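Local structure of putative branched-chain amino acid ABC transporter, periplasmic branched-chain amino acid-binding protein (Pseudomonas protegens Pf-5, 4RU0) at residues Lys128-Thr133 with Glu357-Leu362; Lys182-Tyr187 with Gln233-Val238; Ala225-Ile230 with Lys252-Phe257. The protein probably binds a small solute, perhaps a branched-chain amino acid, in the periplasm for delivery to an ABC transporter. One frame throughout, in Å; residues are numbered along the deposited sequence.

Contact 1: residues Lys128-Thr133 with Glu357-Leu362; sequences KIPLIT and EGRWGL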
loop_
_atom_site.group_PDB
_atom_site.type_symbol
_atom_site.label_atom_id
_atom_site.label_comp_id
_atom_site.label_asym_id
_atom_site.label_seq_id
_atom_site.Cartn_x
_atom_site.Cartn_y
_atom_site.Cartn_z
ATOM N N LYS A 128 8.443 -8.552 -19.665
ATOM C CA LYS A 128 8.461 -9.554 -18.599
ATOM C C LYS A 128 9.139 -9.025 -17.326
ATOM O O LYS A 128 10.048 -9.653 -16.767
ATOM C CB LYS A 128 9.133 -10.837 -19.096
ATOM C CG LYS A 128 8.351 -11.498 -20.232
ATOM C CD LYS A 128 9.031 -12.749 -20.762
ATOM C CE LYS A 128 8.170 -13.426 -21.815
ATOM N NZ LYS A 128 8.840 -14.626 -22.385
ATOM N N ILE A 129 8.677 -7.861 -16.876
ATOM C CA ILE A 129 9.152 -7.268 -15.636
ATOM C C ILE A 129 7.987 -7.010 -14.680
ATOM O O ILE A 129 7.083 -6.235 -14.984
ATOM C CB ILE A 129 9.906 -5.959 -15.890
ATOM C CG1 ILE A 129 11.125 -6.223 -16.770
ATOM C CG2 ILE A 129 10.317 -5.325 -14.570
ATOM C CD1 ILE A 129 12.081 -5.066 -16.862
ATOM N N PRO A 130 8.008 -7.673 -13.515
ATOM C CA PRO A 130 6.920 -7.544 -12.545
ATOM C C PRO A 130 6.838 -6.135 -11.975
ATOM O O PRO A 130 7.834 -5.615 -11.479
ATOM C CB PRO A 130 7.296 -8.548 -11.445
ATOM C CG PRO A 130 8.403 -9.380 -12.011
ATOM C CD PRO A 130 9.094 -8.529 -13.020
ATOM N N LEU A 131 5.665 -5.520 -12.071
ATOM C CA LEU A 131 5.431 -4.243 -11.421
ATOM C C LEU A 131 4.824 -4.497 -10.060
ATOM O O LEU A 131 3.807 -5.175 -9.949
ATOM C CB LEU A 131 4.504 -3.351 -12.248
ATOM C CG LEU A 131 5.025 -2.815 -13.582
ATOM C CD1 LEU A 131 4.036 -1.802 -14.166
ATOM C CD2 LEU A 131 6.422 -2.216 -13.465
ATOM N N ILE A 132 5.457 -3.964 -9.025
ATOM C CA ILE A 132 4.891 -4.021 -7.688
ATOM C C ILE A 132 4.325 -2.658 -7.313
ATOM O O ILE A 132 5.040 -1.657 -7.313
ATOM C CB ILE A 132 5.934 -4.447 -6.641
ATOM C CG1 ILE A 132 6.416 -5.873 -6.911
ATOM C CG2 ILE A 132 5.358 -4.343 -5.249
ATOM C CD1 ILE A 132 7.585 -6.294 -6.033
ATOM N N THR A 133 3.040 -2.637 -6.995
ATOM C CA THR A 133 2.396 -1.472 -6.394
ATOM C C THR A 133 1.769 -1.860 -5.066
ATOM O O THR A 133 0.721 -2.456 -5.017
ATOM C CB THR A 133 1.324 -0.852 -7.317
ATOM O OG1 THR A 133 0.304 -1.803 -7.600
ATOM C CG2 THR A 133 1.918 -0.410 -8.598
ATOM N N GLU A 357 11.761 -14.744 -13.475
ATOM C CA GLU A 357 11.983 -15.544 -12.281
ATOM C C GLU A 357 11.488 -14.783 -11.060
ATOM O O GLU A 357 10.992 -15.377 -10.104
ATOM C CB GLU A 357 13.466 -15.901 -12.144
ATOM C CG GLU A 357 13.964 -16.857 -13.227
ATOM C CD GLU A 357 15.467 -16.782 -13.446
ATOM O OE1 GLU A 357 16.136 -16.003 -12.732
ATOM O OE2 GLU A 357 15.980 -17.496 -14.340
ATOM N N GLY A 358 11.619 -13.461 -11.107
ATOM C CA GLY A 358 11.118 -12.605 -10.051
ATOM C C GLY A 358 9.610 -12.723 -9.951
ATOM O O GLY A 358 9.035 -12.668 -8.863
ATOM N N ARG A 359 8.973 -12.895 -11.103
ATOM C CA ARG A 359 7.531 -13.086 -11.168
ATOM C C ARG A 359 7.154 -14.409 -10.508
ATOM O O ARG A 359 6.133 -14.507 -9.825
ATOM C CB ARG A 359 7.057 -13.047 -12.623
ATOM C CG ARG A 359 5.581 -12.771 -12.808
ATOM C CD ARG A 359 4.736 -14.031 -12.726
ATOM N NE ARG A 359 5.237 -15.083 -13.601
ATOM C CZ ARG A 359 4.921 -15.201 -14.885
ATOM N NH1 ARG A 359 4.100 -14.324 -15.450
ATOM N NH2 ARG A 359 5.425 -16.196 -15.603
ATOM N N TRP A 360 7.989 -15.425 -10.714
ATOM C CA TRP A 360 7.763 -16.737 -10.116
ATOM C C TRP A 360 7.869 -16.660 -8.599
ATOM O O TRP A 360 7.103 -17.300 -7.880
ATOM C CB TRP A 360 8.761 -17.769 -10.658
ATOM C CG TRP A 360 8.441 -19.173 -10.227
ATOM C CD1 TRP A 360 7.720 -20.098 -10.924
ATOM C CD2 TRP A 360 8.808 -19.799 -8.989
ATOM N NE1 TRP A 360 7.622 -21.264 -10.202
ATOM C CE2 TRP A 360 8.282 -21.107 -9.012
ATOM C CE3 TRP A 360 9.535 -19.385 -7.866
ATOM C CZ2 TRP A 360 8.454 -22.002 -7.955
ATOM C CZ3 TRP A 360 9.704 -20.275 -6.815
ATOM C CH2 TRP A 360 9.168 -21.570 -6.871
ATOM N N GLY A 361 8.828 -15.874 -8.121
ATOM C CA GLY A 361 9.038 -15.701 -6.697
ATOM C C GLY A 361 7.840 -15.037 -6.049
ATOM O O GLY A 361 7.326 -15.515 -5.034
ATOM N N LEU A 362 7.392 -13.936 -6.646
ATOM C CA LEU A 362 6.210 -13.226 -6.175
ATOM C C LEU A 362 5.007 -14.151 -6.069
ATOM O O LEU A 362 4.321 -14.156 -5.051
ATOM C CB LEU A 362 5.886 -12.053 -7.099
ATOM C CG LEU A 362 6.767 -10.817 -6.928
ATOM C CD1 LEU A 362 6.666 -9.930 -8.143
ATOM C CD2 LEU A 362 6.360 -10.056 -5.677
#
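L362 reaches from its helix turn to P130 and I132. Its CB starts toward segment 128-133, and chi1 of -77° sets CG beside the backbone N, from where the two methyls fan out. CD1 lies 3.6 Å from P130 CB, against the root of the proline ring. CD2 goes on to the far end of I132, where it meets CD1 at 4.0 Å; the isoleucine starts off to one side, and only its extended CG1-CD1 arm closes the gap. The outer edge of the P130 ring rests on the preceding helical turn: CG is 3.7 Å from the backbone N of R359 and 4.0 Å from R359 CB. G358 brings no side chain to this place, and P130 CG comes within 4.1 Å of its carbonyl carbon. No hydrogen bond crosses the contact, so van der Waals packing alone joins the two segments directly. The backbone of P130 and I132 bonds instead to Y109, and that of L131 to Y149 and F151. Helix 355-363 thus lies against the start of strand 131-132, with F151 of the parallel strand 150-151 touching P130, R359 and L362, and A340 of helix 325-348 packing on L362.

Contact 2: residues Lys182-Tyr187 with Gln233-Val238; sequences KIATLY and QNPDWV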
loop_
_atom_site.group_PDB
_atom_site.type_symbol
_atom_site.label_atom_id
_atom_site.label_comp_id
_atom_site.label_asym_id
_atom_site.label_seq_id
_atom_site.Cartn_x
_atom_site.Cartn_y
_atom_site.Cartn_z
ATOM N N LYS A 182 -25.684 3.410 9.292
ATOM C CA LYS A 182 -25.321 4.220 8.136
ATOM C C LYS A 182 -23.812 4.367 8.056
ATOM O O LYS A 182 -23.152 4.690 9.050
ATOM C CB LYS A 182 -25.970 5.604 8.197
ATOM C CG LYS A 182 -27.480 5.612 8.054
ATOM C CD LYS A 182 -27.996 7.037 8.063
ATOM C CE LYS A 182 -29.490 7.094 8.312
ATOM N NZ LYS A 182 -29.954 8.511 8.405
ATOM N N ILE A 183 -23.271 4.121 6.871
ATOM C CA ILE A 183 -21.856 4.297 6.635
ATOM C C ILE A 183 -21.672 5.206 5.433
ATOM O O ILE A 183 -22.061 4.858 4.322
ATOM C CB ILE A 183 -21.152 2.951 6.399
ATOM C CG1 ILE A 183 -21.325 2.049 7.618
ATOM C CG2 ILE A 183 -19.667 3.166 6.078
ATOM C CD1 ILE A 183 -20.701 0.685 7.463
ATOM N N ALA A 184 -21.098 6.383 5.664
ATOM C CA ALA A 184 -20.885 7.340 4.586
ATOM C C ALA A 184 -19.443 7.279 4.096
ATOM O O ALA A 184 -18.504 7.298 4.893
ATOM C CB ALA A 184 -21.240 8.756 5.040
ATOM N N THR A 185 -19.276 7.207 2.781
ATOM C CA THR A 185 -17.951 7.260 2.196
ATOM C C THR A 185 -17.755 8.615 1.528
ATOM O O THR A 185 -18.459 8.965 0.570
ATOM C CB THR A 185 -17.720 6.116 1.177
ATOM O OG1 THR A 185 -17.799 4.855 1.847
ATOM C CG2 THR A 185 -16.348 6.243 0.528
ATOM N N LEU A 186 -16.814 9.383 2.069
ATOM C CA LEU A 186 -16.430 10.672 1.517
ATOM C C LEU A 186 -15.169 10.502 0.672
ATOM O O LEU A 186 -14.078 10.310 1.214
ATOM C CB LEU A 186 -16.189 11.680 2.638
ATOM C CG LEU A 186 -15.985 13.135 2.201
ATOM C CD1 LEU A 186 -17.243 13.641 1.531
ATOM C CD2 LEU A 186 -15.629 14.005 3.390
ATOM N N TYR A 187 -15.312 10.550 -0.651
ATOM C CA TYR A 187 -14.191 10.185 -1.518
ATOM C C TYR A 187 -13.797 11.276 -2.505
ATOM O O TYR A 187 -14.651 11.943 -3.104
ATOM C CB TYR A 187 -14.502 8.894 -2.291
ATOM C CG TYR A 187 -15.627 9.006 -3.301
ATOM C CD1 TYR A 187 -15.370 9.363 -4.623
ATOM C CD2 TYR A 187 -16.945 8.753 -2.935
ATOM C CE1 TYR A 187 -16.393 9.473 -5.548
ATOM C CE2 TYR A 187 -17.981 8.857 -3.859
ATOM C CZ TYR A 187 -17.697 9.218 -5.161
ATOM O OH TYR A 187 -18.710 9.321 -6.084
ATOM N N GLN A 233 -27.661 13.596 7.793
ATOM C CA GLN A 233 -27.918 12.166 7.787
ATOM C C GLN A 233 -27.386 11.480 9.048
ATOM O O GLN A 233 -27.831 10.387 9.382
ATOM C CB GLN A 233 -27.318 11.536 6.529
ATOM C CG GLN A 233 -28.109 11.844 5.262
ATOM C CD GLN A 233 -27.427 11.331 4.006
ATOM O OE1 GLN A 233 -26.255 11.615 3.768
ATOM N NE2 GLN A 233 -28.158 10.573 3.195
ATOM N N ASN A 234 -26.459 12.139 9.742
ATOM C CA ASN A 234 -25.815 11.602 10.948
ATOM C C ASN A 234 -25.450 10.114 10.846
ATOM O O ASN A 234 -25.986 9.285 11.586
ATOM C CB ASN A 234 -26.711 11.840 12.171
ATOM C CG ASN A 234 -26.032 11.467 13.480
ATOM O OD1 ASN A 234 -26.677 10.990 14.417
ATOM N ND2 ASN A 234 -24.721 11.671 13.546
ATOM N N PRO A 235 -24.544 9.767 9.917
ATOM C CA PRO A 235 -24.137 8.365 9.788
ATOM C C PRO A 235 -23.340 7.915 11.005
ATOM O O PRO A 235 -22.787 8.755 11.718
ATOM C CB PRO A 235 -23.262 8.368 8.533
ATOM C CG PRO A 235 -22.648 9.726 8.536
ATOM C CD PRO A 235 -23.745 10.647 9.043
ATOM N N ASP A 236 -23.295 6.605 11.238
ATOM C CA ASP A 236 -22.575 6.042 12.376
ATOM C C ASP A 236 -21.074 6.098 12.145
ATOM O O ASP A 236 -20.305 6.236 13.088
ATOM C CB ASP A 236 -23.014 4.597 12.629
ATOM C CG ASP A 236 -24.518 4.476 12.846
ATOM O OD1 ASP A 236 -25.253 4.231 11.861
ATOM O OD2 ASP A 236 -24.967 4.633 14.000
ATOM N N TRP A 237 -20.661 5.997 10.885
ATOM C CA TRP A 237 -19.241 6.043 10.532
ATOM C C TRP A 237 -18.998 6.800 9.229
ATOM O O TRP A 237 -19.842 6.793 8.330
ATOM C CB TRP A 237 -18.671 4.628 10.411
ATOM C CG TRP A 237 -18.722 3.863 11.692
ATOM C CD1 TRP A 237 -19.740 3.066 12.127
ATOM C CD2 TRP A 237 -17.715 3.821 12.710
ATOM N NE1 TRP A 237 -19.433 2.532 13.356
ATOM C CE2 TRP A 237 -18.198 2.980 13.739
ATOM C CE3 TRP A 237 -16.456 4.415 12.857
ATOM C CZ2 TRP A 237 -17.461 2.711 14.896
ATOM C CZ3 TRP A 237 -15.721 4.150 14.014
ATOM C CH2 TRP A 237 -16.228 3.305 15.016
ATOM N N VAL A 238 -17.843 7.452 9.134
ATOM C CA VAL A 238 -17.398 8.006 7.862
ATOM C C VAL A 238 -16.107 7.333 7.402
ATOM O O VAL A 238 -15.094 7.330 8.109
ATOM C CB VAL A 238 -17.176 9.531 7.937
ATOM C CG1 VAL A 238 -16.526 10.036 6.647
ATOM C CG2 VAL A 238 -18.499 10.247 8.177
HETATM O O HOH W 1 -29.867 8.914 5.547
#
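The carboxylate of D236 takes the backbone N-H of K182 on OD1, at 2.7 Å and almost straight (175°), with the donor arriving nearly in line with the C-O bond. K182 answers through its own carbonyl: its O accepts D236 N at 2.9 Å, in a more bent bond tilted from the carbonyl plane, and W237 N in a weak one. D236 therefore clasps both the N-H and the C=O of a single residue, its CG placed beside its own backbone N (chi1 -56°) so that OD1 can turn back to K182.

The side chain of K182 runs extended past the turn that ends helix 224-233. Its CB sits 3.7 Å from P235 CA, and at the tip NZ gives a bond of 3.0 Å to the carbonyl O of Q233, in the carbonyl plane and on a lone pair. A water also accepts from NZ and, weakly, from Q233 NE2, while Q233 OE1 is held by Q229.

Further along, A184 N bonds to W237 O at 3.0 Å, and V238 CA lies 3.2 Å from A184 O in a CA-H...O contact. A184 CB packs on P235 CG and V238 CG2 on one sheet face; I183 and W237 point to the other, where the indole N-H reaches E172 of helix 157-172. The parallel bridges I183-W237 and A184-V238 join neighbouring strands 182-188 and 237-241 within the parallel part of the sheet, as expected of an alpha/beta lobe of a periplasmic binding protein.

Contact 3: residues Ala225-Ile230 with Lys252-Phe257; sequences AQWRQI and KTAARF
Helices 224-233 and 246-256, joined through strand 237-241, form the helical pair of a beta-alpha-beta-alpha run in the alpha/beta lobe, and W227 is the main side chain between them. Its indole stands against the second helix. A254 CB sits over the six-membered ring, 3.6 Å from its centroid and only 14° off the normal, a close CH-pi contact. Over the opposite face comes I230 CD1, from one turn further along the same helix as W227, so the ring is sandwiched between two aliphatic groups.

The five-membered end belongs to T253, whose CG2 meets CD1 of W227 at 3.5 Å. With CG2 anti to its backbone N, the threonine turns the methyl to the indole and leaves OG1 to bond to V249 O in its own helix. The indole NE1 is likewise served from outside the pair, by Q223 OE1 just ahead of the first helix.

F257 lays one ring face on the backbone of W227 and R228. W227 CB lies over that face, 4.2 Å from the centroid and 28° off the normal, while the CE2 corner meets R228 CA at 3.5 Å and R228 CB at 3.6 Å. From there the arginine chain leads away, bringing its guanidinium over A225 CA. The carbonyl O of F257 accepts a bond from R231 NH1, a further link to helix 224-233.

Between the two segments themselves no hydrogen bond forms. Their cohesion rests on dispersion and CH-pi contacts, while the polar groups of W227 and T253 are satisfied elsewhere and leave the interface itself largely apolar.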
loop_
_atom_site.group_PDB
_atom_site.type_symbol
_atom_site.label_atom_id
_atom_site.label_comp_id
_atom_site.label_asym_id
_atom_site.label_seq_id
_atom_site.Cartn_x
_atom_site.Cartn_y
_atom_site.Cartn_z
ATOM N N ALA A 225 -20.872 21.504 1.700
ATOM C CA ALA A 225 -22.075 20.797 1.272
ATOM C C ALA A 225 -22.019 19.353 1.749
ATOM O O ALA A 225 -22.994 18.831 2.293
ATOM C CB ALA A 225 -22.228 20.862 -0.235
ATOM N N GLN A 226 -20.865 18.727 1.551
ATOM C CA GLN A 226 -20.645 17.351 1.961
ATOM C C GLN A 226 -20.901 17.154 3.457
ATOM O O GLN A 226 -21.666 16.267 3.857
ATOM C CB GLN A 226 -19.218 16.912 1.606
ATOM C CG GLN A 226 -18.964 16.705 0.109
ATOM C CD GLN A 226 -18.733 17.998 -0.653
ATOM O OE1 GLN A 226 -18.823 19.097 -0.096
ATOM N NE2 GLN A 226 -18.426 17.872 -1.935
ATOM N N TRP A 227 -20.286 17.989 4.287
ATOM C CA TRP A 227 -20.408 17.804 5.731
ATOM C C TRP A 227 -21.733 18.334 6.274
ATOM O O TRP A 227 -22.148 17.965 7.372
ATOM C CB TRP A 227 -19.218 18.445 6.442
ATOM C CG TRP A 227 -17.999 17.611 6.233
ATOM C CD1 TRP A 227 -17.005 17.813 5.312
ATOM C CD2 TRP A 227 -17.679 16.394 6.909
ATOM N NE1 TRP A 227 -16.072 16.808 5.395
ATOM C CE2 TRP A 227 -16.462 15.923 6.367
ATOM C CE3 TRP A 227 -18.295 15.661 7.928
ATOM C CZ2 TRP A 227 -15.852 14.751 6.813
ATOM C CZ3 TRP A 227 -17.688 14.496 8.369
ATOM C CH2 TRP A 227 -16.477 14.054 7.811
ATOM N N ARG A 228 -22.409 19.176 5.497
ATOM C CA ARG A 228 -23.782 19.566 5.810
ATOM C C ARG A 228 -24.688 18.357 5.597
ATOM O O ARG A 228 -25.592 18.090 6.381
ATOM C CB ARG A 228 -24.225 20.750 4.941
ATOM C CG ARG A 228 -25.676 21.126 5.074
ATOM C CD ARG A 228 -25.976 22.444 4.352
ATOM N NE ARG A 228 -25.920 22.304 2.897
ATOM C CZ ARG A 228 -24.971 22.817 2.115
ATOM N NH1 ARG A 228 -23.974 23.527 2.635
ATOM N NH2 ARG A 228 -25.028 22.631 0.801
ATOM N N GLN A 229 -24.423 17.616 4.531
ATOM C CA GLN A 229 -25.165 16.400 4.265
ATOM C C GLN A 229 -24.930 15.368 5.370
ATOM O O GLN A 229 -25.868 14.726 5.846
ATOM C CB GLN A 229 -24.771 15.819 2.915
ATOM C CG GLN A 229 -25.416 14.477 2.620
ATOM C CD GLN A 229 -25.050 13.955 1.246
ATOM O OE1 GLN A 229 -24.572 14.705 0.397
ATOM N NE2 GLN A 229 -25.258 12.660 1.026
ATOM N N ILE A 230 -23.673 15.227 5.779
ATOM C CA ILE A 230 -23.296 14.255 6.794
ATOM C C ILE A 230 -23.914 14.594 8.149
ATOM O O ILE A 230 -24.352 13.698 8.871
ATOM C CB ILE A 230 -21.760 14.157 6.909
ATOM C CG1 ILE A 230 -21.202 13.387 5.709
ATOM C CG2 ILE A 230 -21.343 13.488 8.210
ATOM C CD1 ILE A 230 -19.703 13.535 5.515
ATOM N N LYS A 252 -11.058 19.237 9.440
ATOM C CA LYS A 252 -11.392 20.582 9.908
ATOM C C LYS A 252 -12.876 20.896 9.744
ATOM O O LYS A 252 -13.498 21.510 10.616
ATOM C CB LYS A 252 -10.594 21.645 9.153
ATOM C CG LYS A 252 -9.134 21.785 9.518
ATOM C CD LYS A 252 -8.506 22.863 8.638
ATOM C CE LYS A 252 -7.005 22.957 8.826
ATOM N NZ LYS A 252 -6.382 23.849 7.801
ATOM N N THR A 253 -13.430 20.495 8.609
ATOM C CA THR A 253 -14.820 20.797 8.312
ATOM C C THR A 253 -15.737 19.937 9.175
ATOM O O THR A 253 -16.756 20.417 9.676
ATOM C CB THR A 253 -15.132 20.585 6.823
ATOM O OG1 THR A 253 -14.163 21.288 6.040
ATOM C CG2 THR A 253 -16.517 21.115 6.481
ATOM N N ALA A 254 -15.361 18.673 9.357
ATOM C CA ALA A 254 -16.114 17.767 10.215
ATOM C C ALA A 254 -16.272 18.360 11.616
ATOM O O ALA A 254 -17.371 18.370 12.175
ATOM C CB ALA A 254 -15.430 16.407 10.288
ATOM N N ALA A 255 -15.171 18.858 12.173
ATOM C CA ALA A 255 -15.199 19.447 13.507
ATOM C C ALA A 255 -16.078 20.693 13.517
ATOM O O ALA A 255 -16.834 20.921 14.458
ATOM C CB ALA A 255 -13.798 19.778 13.974
ATOM N N ARG A 256 -15.985 21.482 12.452
ATOM C CA ARG A 256 -16.828 22.658 12.305
ATOM C C ARG A 256 -18.313 22.287 12.343
ATOM O O ARG A 256 -19.113 22.963 12.991
ATOM C CB ARG A 256 -16.494 23.391 11.010
ATOM C CG ARG A 256 -17.518 24.450 10.619
ATOM C CD ARG A 256 -16.978 25.364 9.535
ATOM N NE ARG A 256 -16.168 26.441 10.090
ATOM C CZ ARG A 256 -16.631 27.660 10.352
ATOM N NH1 ARG A 256 -15.825 28.583 10.863
ATOM N NH2 ARG A 256 -17.900 27.959 10.102
ATOM N N PHE A 257 -18.674 21.204 11.661
ATOM C CA PHE A 257 -20.066 20.767 11.610
ATOM C C PHE A 257 -20.442 19.865 12.789
ATOM O O PHE A 257 -21.561 19.382 12.872
ATOM C CB PHE A 257 -20.352 20.042 10.294
ATOM C CG PHE A 257 -20.724 20.963 9.161
ATOM C CD1 PHE A 257 -19.744 21.589 8.401
ATOM C CD2 PHE A 257 -22.057 21.191 8.847
ATOM C CE1 PHE A 257 -20.087 22.431 7.350
ATOM C CE2 PHE A 257 -22.407 22.033 7.796
ATOM C CZ PHE A 257 -21.419 22.653 7.049
#

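How the contacts relate
Contacts 2 and 3 belong to one unit, their centres 11 Å apart, whereas contact 1 lies on the opposite side of the chain's centre, 38 Å from contact 2 and 44 Å from contact 3, centre to centre. Contacts 2 and 3 are both nested within the long loop that contact 1 closes. They alternate along the chain and touch directly: L186 CD2 packs 3.5 Å from W227 NE1, and V238 CG1 faces W227 CH2 at 4.2 Å, so helix 224-233, through W227, rests on the strand pair. The bound pentaoxaheptadecane, in a pocket with Y41, Y192, W243 and W269, lies about 11 Å from the I132 side chain of contact 1.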